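Local coordinates for protein 2,5-dihydroxypyridine 5,6-dioxygenase (PDB 7CUP) that catalyses the iron-dependent ring opening of 2,5-dihydroxypyridine by dioxygen between carbons 5 and 6, yielding N-formylmaleamate in the aerobic breakdown of nicotinate, at residues T73-D78 with K314-L319; Y261-I266 with F301-N306; T79-N84 with M101-S106. All blocks are in the same frame, centred on the assembly; numbering follows the deposited sequence.

Contacts 1 and 2 illustrate how an iron site is assembled from distant parts of a chain; contact 3 packs beside contact 1. The centres of contacts 1 and 2 are about 11 Å apart, and both reach the metal: contact 1 supplies H318, contact 2 supplies H265 and S302, and D320 completes the protein ligands. They join directly, as T303 N lies 3.0 Å from L319 O in a probable backbone hydrogen bond. Contact 3, its centre about 12 Å from that of contact 1, touches 73-78 where L104 CD1 lies 3.4 Å from Y75 O. It does not touch contact 2, the two centres being about 20 Å apart.

Contact 1 (T73-D78 with K314-L319); sequences TAYCGD and KTPCHL. With FE (Fe (III) ion), chain G.
H318 spends its two ring nitrogens on different partners: NE2 binds the iron at 2.2 Å, while ND1 donates to the carbonyl oxygen of T73, with 2.8 Å between ND1 and T73 O. The acceptor sits at the edge of the imidazole, close to the ring plane, and the bond is moderately bent, with the donor tilted from the T73 carbonyl plane. With CG of H318 turned anti to its own backbone N (chi1 171°), the ring is carried to 73-78, where ND1 meets T73 O while NE2 faces the iron, and the ND1 bond helps to fix its rotation. T73 is thus a second-shell residue acting through its main chain; its hydroxyl is engaged by D71.

H265 and D320 complete with H318 the set of two histidines and one carboxylate familiar from non-heme iron dioxygenases, S302 adds a fourth protein ligand, and two waters also bind the metal.

Beside the histidine, C76 SG lies 3.8 Å from H318 CB and stands oblique to the imidazole ring. Behind this, the two loops are tied backbone to backbone by an isolated beta bridge between Y75 and C317. C76 N donates to P316 O over 2.9 Å, nearly straight at 174°. A water donates to the carbonyl oxygen of H318, 3.0 Å from H318 O.

Farther from the iron, P316 lies alongside Y75 and sets its CB almost over the centre of the phenol ring, 3.3 Å from the Y75 ring centroid and 11° off the ring normal, a clear CH-pi contact. The Y75 ring also meets that of H64, and T315 anchors the other loop through a hydrogen bond from its hydroxyl to D257.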
loop_
_atom_site.group_PDB
_atom_site.type_symbol
_atom_site.label_atom_id
_atom_site.label_comp_id
_atom_site.label_asym_id
_atom_site.label_seq_id
_atom_site.Cartn_x
_atom_site.Cartn_y
_atom_site.Cartn_z
ATOM N N THR A 73 -7.998 26.901 0.828
ATOM C CA THR A 73 -8.317 28.299 1.248
ATOM C C THR A 73 -8.851 29.103 0.056
ATOM O O THR A 73 -9.429 30.182 0.293
ATOM C CB THR A 73 -7.108 29.034 1.850
ATOM O OG1 THR A 73 -6.201 29.382 0.800
ATOM C CG2 THR A 73 -6.421 28.204 2.911
ATOM N N ALA A 74 -8.659 28.614 -1.170
ATOM C CA ALA A 74 -9.016 29.355 -2.399
ATOM C C ALA A 74 -10.544 29.511 -2.526
ATOM O O ALA A 74 -10.996 30.528 -3.086
ATOM C CB ALA A 74 -8.421 28.641 -3.583
ATOM N N TYR A 75 -11.337 28.554 -2.036
ATOM C CA TYR A 75 -12.791 28.483 -2.314
ATOM C C TYR A 75 -13.610 28.200 -1.047
ATOM O O TYR A 75 -13.745 27.015 -0.648
ATOM C CB TYR A 75 -13.089 27.414 -3.354
ATOM C CG TYR A 75 -14.422 27.617 -4.027
ATOM C CD1 TYR A 75 -15.604 27.202 -3.425
ATOM C CD2 TYR A 75 -14.493 28.238 -5.257
ATOM C CE1 TYR A 75 -16.830 27.380 -4.045
ATOM C CE2 TYR A 75 -15.710 28.421 -5.892
ATOM C CZ TYR A 75 -16.879 28.007 -5.279
ATOM O OH TYR A 75 -18.058 28.206 -5.922
ATOM N N CYS A 76 -14.215 29.256 -0.488
ATOM C CA CYS A 76 -15.010 29.229 0.771
ATOM C C CYS A 76 -16.473 28.990 0.422
ATOM O O CYS A 76 -17.165 29.929 0.050
ATOM C CB CYS A 76 -14.843 30.529 1.551
ATOM S SG CYS A 76 -13.126 30.814 2.021
ATOM N N GLY A 77 -16.899 27.744 0.467
ATOM C CA GLY A 77 -18.316 27.413 0.280
ATOM C C GLY A 77 -18.793 26.443 1.328
ATOM O O GLY A 77 -18.345 26.538 2.476
ATOM N N ASP A 78 -19.675 25.542 0.911
ATOM C CA ASP A 78 -20.116 24.389 1.716
ATOM C C ASP A 78 -18.867 23.576 2.020
ATOM O O ASP A 78 -17.797 23.826 1.419
ATOM C CB ASP A 78 -21.216 23.612 0.990
ATOM C CG ASP A 78 -22.490 24.421 0.817
ATOM O OD1 ASP A 78 -22.587 25.500 1.413
ATOM O OD2 ASP A 78 -23.360 23.980 0.059
ATOM N N LYS A 314 -20.744 36.069 1.641
ATOM C CA LYS A 314 -20.457 34.606 1.701
ATOM C C LYS A 314 -19.774 34.117 0.410
ATOM O O LYS A 314 -19.768 32.899 0.175
ATOM C CB LYS A 314 -21.743 33.828 1.987
ATOM C CG LYS A 314 -22.772 33.814 0.861
ATOM C CD LYS A 314 -23.636 32.549 0.814
ATOM C CE LYS A 314 -24.072 32.027 2.174
ATOM N NZ LYS A 314 -24.631 33.101 3.038
ATOM N N THR A 315 -19.218 35.019 -0.396
ATOM C CA THR A 315 -18.595 34.710 -1.714
ATOM C C THR A 315 -17.456 33.712 -1.500
ATOM O O THR A 315 -16.776 33.764 -0.482
ATOM C CB THR A 315 -18.106 35.987 -2.410
ATOM O OG1 THR A 315 -17.696 35.657 -3.734
ATOM C CG2 THR A 315 -16.958 36.647 -1.685
ATOM N N PRO A 316 -17.270 32.718 -2.390
ATOM C CA PRO A 316 -16.214 31.721 -2.211
ATOM C C PRO A 316 -14.802 32.251 -2.487
ATOM O O PRO A 316 -13.861 31.677 -1.984
ATOM C CB PRO A 316 -16.555 30.663 -3.261
ATOM C CG PRO A 316 -17.270 31.432 -4.340
ATOM C CD PRO A 316 -18.073 32.469 -3.594
ATOM N N CYS A 317 -14.674 33.303 -3.295
ATOM C CA CYS A 317 -13.346 33.837 -3.699
ATOM C C CYS A 317 -12.629 34.466 -2.495
ATOM O O CYS A 317 -13.109 35.467 -1.964
ATOM C CB CYS A 317 -13.496 34.839 -4.825
ATOM S SG CYS A 317 -11.915 35.463 -5.436
ATOM N N HIS A 318 -11.479 33.914 -2.109
ATOM C CA HIS A 318 -10.726 34.323 -0.903
ATOM C C HIS A 318 -9.238 34.514 -1.230
ATOM O O HIS A 318 -8.583 33.546 -1.696
ATOM C CB HIS A 318 -10.946 33.272 0.178
ATOM C CG HIS A 318 -10.064 33.493 1.350
ATOM N ND1 HIS A 318 -9.037 32.639 1.664
ATOM C CD2 HIS A 318 -10.015 34.507 2.228
ATOM C CE1 HIS A 318 -8.394 33.097 2.710
ATOM N NE2 HIS A 318 -8.981 34.233 3.076
ATOM N N LEU A 319 -8.701 35.705 -0.953
ATOM C CA LEU A 319 -7.243 36.000 -1.066
ATOM C C LEU A 319 -6.697 36.442 0.289
ATOM O O LEU A 319 -7.419 37.141 1.024
ATOM C CB LEU A 319 -7.005 37.091 -2.110
ATOM C CG LEU A 319 -7.583 36.808 -3.492
ATOM C CD1 LEU A 319 -7.324 37.999 -4.405
ATOM C CD2 LEU A 319 -7.010 35.530 -4.102
HETATM FE FE FE G . -8.394 35.584 4.705
HETATM O O HOH W 1 -9.486 32.182 -4.165
HETATM O O HOH W 2 -10.725 35.437 4.965
HETATM O O HOH W 3 -7.729 33.648 5.787
#

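Contact 2 (Y261-I266 with F301-N306); sequences YGISHI and FSTGPN. With FE (Fe (III) ion), chain G.
S264 OG donates to the carbonyl oxygen of P305, with 2.7 Å between S264 OG and P305 O, approaching from above the carbonyl plane; R313 adds a weak hydrogen bond to the same hydroxyl. This ties the loop after strand 299-303 to the neighbouring strand 263-269. The strands are antiparallel, and their register slips by one residue between the pairs I263-T303 and I266-F301, a beta bulge at S264 and H265. Within it, S264 N donates to S302 O over 2.8 Å at a nearly straight 171°, whereas the bond from S302 N to H265 O is weak. A further backbone bond runs from G304 N to G262 O, 2.9 Å apart.

I263, I266, F301 and T303 share one face of the sheet, where I266 CG2 packs 3.9 Å from F301 CB. At the bulge, H265 and S302 meet at the iron instead. The first torsion of H265 (chi1 62°) turns its ring back toward 301-306, where S302 CB covers one face, offset toward the rim and nearest NE2, 3.4 Å from the H265 ring centroid.

H265 NE2 binds the metal at 2.2 Å, and S302 OG binds it at 2.3 Å while also hydrogen-bonding to L319 O. Two waters share the iron with these ligands, H318 and D320, consistent with exchangeable sites that substrate or dioxygen could take.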
loop_
_atom_site.group_PDB
_atom_site.type_symbol
_atom_site.label_atom_id
_atom_site.label_comp_id
_atom_site.label_asym_id
_atom_site.label_seq_id
_atom_site.Cartn_x
_atom_site.Cartn_y
_atom_site.Cartn_z
ATOM N N TYR A 261 -14.497 41.604 -4.006
ATOM C CA TYR A 261 -13.645 42.818 -3.867
ATOM C C TYR A 261 -13.704 43.380 -2.444
ATOM O O TYR A 261 -13.004 44.359 -2.144
ATOM C CB TYR A 261 -14.012 43.861 -4.932
ATOM C CG TYR A 261 -13.883 43.327 -6.329
ATOM C CD1 TYR A 261 -12.632 43.049 -6.859
ATOM C CD2 TYR A 261 -15.002 43.022 -7.089
ATOM C CE1 TYR A 261 -12.497 42.518 -8.126
ATOM C CE2 TYR A 261 -14.890 42.464 -8.354
ATOM C CZ TYR A 261 -13.630 42.212 -8.873
ATOM O OH TYR A 261 -13.495 41.647 -10.110
ATOM N N GLY A 262 -14.478 42.775 -1.555
ATOM C CA GLY A 262 -14.593 43.293 -0.181
ATOM C C GLY A 262 -13.351 42.997 0.651
ATOM O O GLY A 262 -12.887 41.850 0.637
ATOM N N ILE A 263 -12.874 43.967 1.423
ATOM C CA ILE A 263 -11.774 43.741 2.384
ATOM C C ILE A 263 -12.334 43.007 3.596
ATOM O O ILE A 263 -13.368 43.442 4.173
ATOM C CB ILE A 263 -11.067 45.033 2.773
ATOM C CG1 ILE A 263 -10.535 45.770 1.542
ATOM C CG2 ILE A 263 -9.960 44.737 3.763
ATOM C CD1 ILE A 263 -9.508 44.990 0.709
ATOM N N SER A 264 -11.680 41.897 3.938
ATOM C CA SER A 264 -12.022 41.032 5.091
ATOM C C SER A 264 -11.036 41.332 6.218
ATOM O O SER A 264 -11.024 42.459 6.709
ATOM C CB SER A 264 -12.052 39.578 4.680
ATOM O OG SER A 264 -13.336 39.263 4.154
ATOM N N HIS A 265 -10.229 40.370 6.647
ATOM C CA HIS A 265 -9.454 40.532 7.895
ATOM C C HIS A 265 -8.197 41.344 7.596
ATOM O O HIS A 265 -7.742 41.370 6.430
ATOM C CB HIS A 265 -9.247 39.184 8.599
ATOM C CG HIS A 265 -8.472 38.181 7.827
ATOM N ND1 HIS A 265 -7.092 38.187 7.796
ATOM C CD2 HIS A 265 -8.878 37.129 7.089
ATOM C CE1 HIS A 265 -6.668 37.183 7.051
ATOM N NE2 HIS A 265 -7.748 36.526 6.603
ATOM N N ILE A 266 -7.697 42.032 8.618
ATOM C CA ILE A 266 -6.542 42.959 8.537
ATOM C C ILE A 266 -5.805 42.755 9.841
ATOM O O ILE A 266 -6.484 42.618 10.858
ATOM C CB ILE A 266 -7.037 44.408 8.316
ATOM C CG1 ILE A 266 -8.111 44.812 9.324
ATOM C CG2 ILE A 266 -7.559 44.582 6.907
ATOM C CD1 ILE A 266 -8.444 46.293 9.290
ATOM N N PHE A 301 -3.765 41.390 4.904
ATOM C CA PHE A 301 -5.199 41.621 4.657
ATOM C C PHE A 301 -5.737 40.497 3.789
ATOM O O PHE A 301 -4.954 39.769 3.160
ATOM C CB PHE A 301 -5.469 42.990 4.035
ATOM C CG PHE A 301 -4.943 43.212 2.649
ATOM C CD1 PHE A 301 -3.595 43.450 2.438
ATOM C CD2 PHE A 301 -5.802 43.214 1.561
ATOM C CE1 PHE A 301 -3.115 43.671 1.157
ATOM C CE2 PHE A 301 -5.317 43.444 0.283
ATOM C CZ PHE A 301 -3.976 43.675 0.089
ATOM N N SER A 302 -7.057 40.423 3.756
ATOM C CA SER A 302 -7.805 39.377 3.047
ATOM C C SER A 302 -8.970 40.015 2.281
ATOM O O SER A 302 -9.325 41.183 2.580
ATOM C CB SER A 302 -8.256 38.322 4.026
ATOM O OG SER A 302 -8.996 37.332 3.335
ATOM N N THR A 303 -9.528 39.259 1.335
ATOM C CA THR A 303 -10.654 39.687 0.476
ATOM C C THR A 303 -11.741 38.613 0.497
ATOM O O THR A 303 -11.415 37.435 0.765
ATOM C CB THR A 303 -10.185 39.967 -0.951
ATOM O OG1 THR A 303 -9.863 38.726 -1.588
ATOM C CG2 THR A 303 -9.014 40.925 -0.986
ATOM N N GLY A 304 -12.976 39.022 0.201
ATOM C CA GLY A 304 -14.123 38.136 -0.022
ATOM C C GLY A 304 -14.950 37.956 1.250
ATOM O O GLY A 304 -15.350 38.935 1.878
ATOM N N PRO A 305 -15.212 36.694 1.657
ATOM C CA PRO A 305 -16.252 36.393 2.638
ATOM C C PRO A 305 -15.916 36.916 4.039
ATOM O O PRO A 305 -14.751 36.996 4.389
ATOM C CB PRO A 305 -16.307 34.856 2.667
ATOM C CG PRO A 305 -14.933 34.409 2.175
ATOM C CD PRO A 305 -14.487 35.489 1.208
ATOM N N ASN A 306 -16.942 37.272 4.804
ATOM C CA ASN A 306 -16.768 37.748 6.199
ATOM C C ASN A 306 -17.925 37.256 7.074
ATOM O O ASN A 306 -18.015 37.778 8.198
ATOM C CB ASN A 306 -16.558 39.271 6.253
ATOM C CG ASN A 306 -17.698 40.096 5.678
ATOM O OD1 ASN A 306 -18.640 39.564 5.084
ATOM N ND2 ASN A 306 -17.609 41.412 5.822
HETATM FE FE FE G . -8.394 35.584 4.705
HETATM O O HOH W 4 -14.877 42.712 6.370
HETATM O O HOH W 2 -10.725 35.437 4.965
HETATM O O HOH W 3 -7.729 33.648 5.787
#

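Contact 3 (T79-N84 with M101-S106); sequences TALTGN and MMLLHS
L81 and L103 form the tightest part of this contact, their side chains crossing at about a right angle with L81 CD1 3.6 Å from L103 CD1. The other methyl of L103, CD2, leans on L81 CG at 4.0 Å. A80 joins the apolar patch at one end, where its CB meets the methyl of M101, with 3.8 Å between A80 CB and M101 CE; the bend of the methionine at its thioether (chi3 -88°) brings that methyl round to the alanine. L30, on the strand between those that precede the two loops, is touched by both M101 and L103, and so sets this patch beside the parallel sheet.

The segments lie in connections from strand to helix of a five-stranded parallel sheet whose order resembles a Rossmann-like fold. N84 is the N-cap of helix 85-92, and S106 that of helix 107-114. The first loop is held in shape from within: T79 starts a type I turn, its OG1 accepts from L81 N over 3.1 Å in an ST turn, and T79 N donates to T82 OG1, 3.0 Å away and nearly straight at 170°. In the second loop, D99 receives the backbone N-H groups of M101, M102 and L103.

T79 is enclosed but touches at longer range. Its CG2 stays 4.1 Å from L104 CB, and its OG1 is 4.3 Å from OG of S106, a hydroxyl engaged in capping Q109 N. The solvent side is at T82 and G83: after L81 the first loop runs through a type II turn, L81 to N84, to solvent-exposed G83, and N84 packs against K53 of a second subunit.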
loop_
_atom_site.group_PDB
_atom_site.type_symbol
_atom_site.label_atom_id
_atom_site.label_comp_id
_atom_site.label_asym_id
_atom_site.label_seq_id
_atom_site.Cartn_x
_atom_site.Cartn_y
_atom_site.Cartn_z
ATOM N N THR A 79 -18.990 22.714 3.009
ATOM C CA THR A 79 -17.945 21.769 3.447
ATOM C C THR A 79 -18.597 20.399 3.609
ATOM O O THR A 79 -19.823 20.268 3.400
ATOM C CB THR A 79 -17.255 22.220 4.752
ATOM O OG1 THR A 79 -18.070 21.924 5.896
ATOM C CG2 THR A 79 -16.905 23.689 4.774
ATOM N N ALA A 80 -17.814 19.427 4.044
ATOM C CA ALA A 80 -18.276 18.045 4.218
ATOM C C ALA A 80 -19.264 18.027 5.384
ATOM O O ALA A 80 -20.064 17.101 5.463
ATOM C CB ALA A 80 -17.100 17.122 4.395
ATOM N N LEU A 81 -19.290 19.069 6.207
ATOM C CA LEU A 81 -20.264 19.149 7.323
ATOM C C LEU A 81 -21.609 19.684 6.862
ATOM O O LEU A 81 -22.588 19.498 7.622
ATOM C CB LEU A 81 -19.699 20.023 8.439
ATOM C CG LEU A 81 -18.633 19.344 9.288
ATOM C CD1 LEU A 81 -18.307 20.222 10.469
ATOM C CD2 LEU A 81 -19.071 17.955 9.747
ATOM N N THR A 82 -21.697 20.323 5.700
ATOM C CA THR A 82 -22.977 20.964 5.295
ATOM C C THR A 82 -24.033 19.862 5.188
ATOM O O THR A 82 -23.750 18.895 4.484
ATOM C CB THR A 82 -22.866 21.765 3.996
ATOM O OG1 THR A 82 -21.778 22.674 4.200
ATOM C CG2 THR A 82 -24.151 22.496 3.665
ATOM N N GLY A 83 -25.168 20.015 5.875
ATOM C CA GLY A 83 -26.298 19.060 5.848
ATOM C C GLY A 83 -25.925 17.718 6.460
ATOM O O GLY A 83 -26.581 16.711 6.127
ATOM N N ASN A 84 -24.928 17.675 7.338
ATOM C CA ASN A 84 -24.364 16.405 7.880
ATOM C C ASN A 84 -24.262 16.521 9.409
ATOM O O ASN A 84 -23.134 16.538 10.030
ATOM C CB ASN A 84 -23.075 16.039 7.152
ATOM C CG ASN A 84 -22.776 14.565 7.279
ATOM O OD1 ASN A 84 -23.263 13.890 8.204
ATOM N ND2 ASN A 84 -21.971 14.065 6.362
ATOM N N MET A 101 -8.100 17.719 7.626
ATOM C CA MET A 101 -8.784 17.815 6.301
ATOM C C MET A 101 -9.172 19.266 5.949
ATOM O O MET A 101 -9.596 19.461 4.791
ATOM C CB MET A 101 -10.024 16.913 6.229
ATOM C CG MET A 101 -11.235 17.439 6.946
ATOM S SD MET A 101 -12.705 16.394 6.651
ATOM C CE MET A 101 -13.360 17.119 5.165
ATOM N N MET A 102 -9.072 20.220 6.891
ATOM C CA MET A 102 -9.235 21.681 6.646
ATOM C C MET A 102 -10.721 21.976 6.491
ATOM O O MET A 102 -11.145 22.268 5.374
ATOM C CB MET A 102 -8.507 22.119 5.372
ATOM C CG MET A 102 -7.336 23.013 5.602
ATOM S SD MET A 102 -7.868 24.675 5.944
ATOM C CE MET A 102 -8.161 25.261 4.282
ATOM N N LEU A 103 -11.476 21.812 7.570
ATOM C CA LEU A 103 -12.877 22.262 7.670
ATOM C C LEU A 103 -12.830 23.778 7.625
ATOM O O LEU A 103 -12.356 24.363 8.599
ATOM C CB LEU A 103 -13.496 21.848 9.007
ATOM C CG LEU A 103 -14.005 20.427 9.127
ATOM C CD1 LEU A 103 -14.694 20.292 10.468
ATOM C CD2 LEU A 103 -14.943 20.055 7.986
ATOM N N LEU A 104 -13.314 24.377 6.554
ATOM C CA LEU A 104 -13.324 25.849 6.440
ATOM C C LEU A 104 -14.278 26.408 7.506
ATOM O O LEU A 104 -15.219 25.652 7.934
ATOM C CB LEU A 104 -13.725 26.190 5.009
ATOM C CG LEU A 104 -12.668 25.870 3.960
ATOM C CD1 LEU A 104 -13.047 26.510 2.633
ATOM C CD2 LEU A 104 -11.280 26.335 4.400
ATOM N N HIS A 105 -13.998 27.625 7.996
ATOM C CA HIS A 105 -14.883 28.334 8.960
ATOM C C HIS A 105 -16.299 28.270 8.384
ATOM O O HIS A 105 -16.456 28.569 7.221
ATOM C CB HIS A 105 -14.374 29.758 9.250
ATOM C CG HIS A 105 -13.104 29.810 10.040
ATOM N ND1 HIS A 105 -12.258 28.718 10.170
ATOM C CD2 HIS A 105 -12.506 30.826 10.702
ATOM C CE1 HIS A 105 -11.205 29.061 10.886
ATOM N NE2 HIS A 105 -11.332 30.345 11.227
ATOM N N SER A 106 -17.278 27.769 9.128
ATOM C CA SER A 106 -18.642 27.537 8.601
ATOM C C SER A 106 -19.634 27.605 9.745
ATOM O O SER A 106 -19.242 27.477 10.904
ATOM C CB SER A 106 -18.702 26.233 7.888
ATOM O OG SER A 106 -18.384 25.162 8.761
#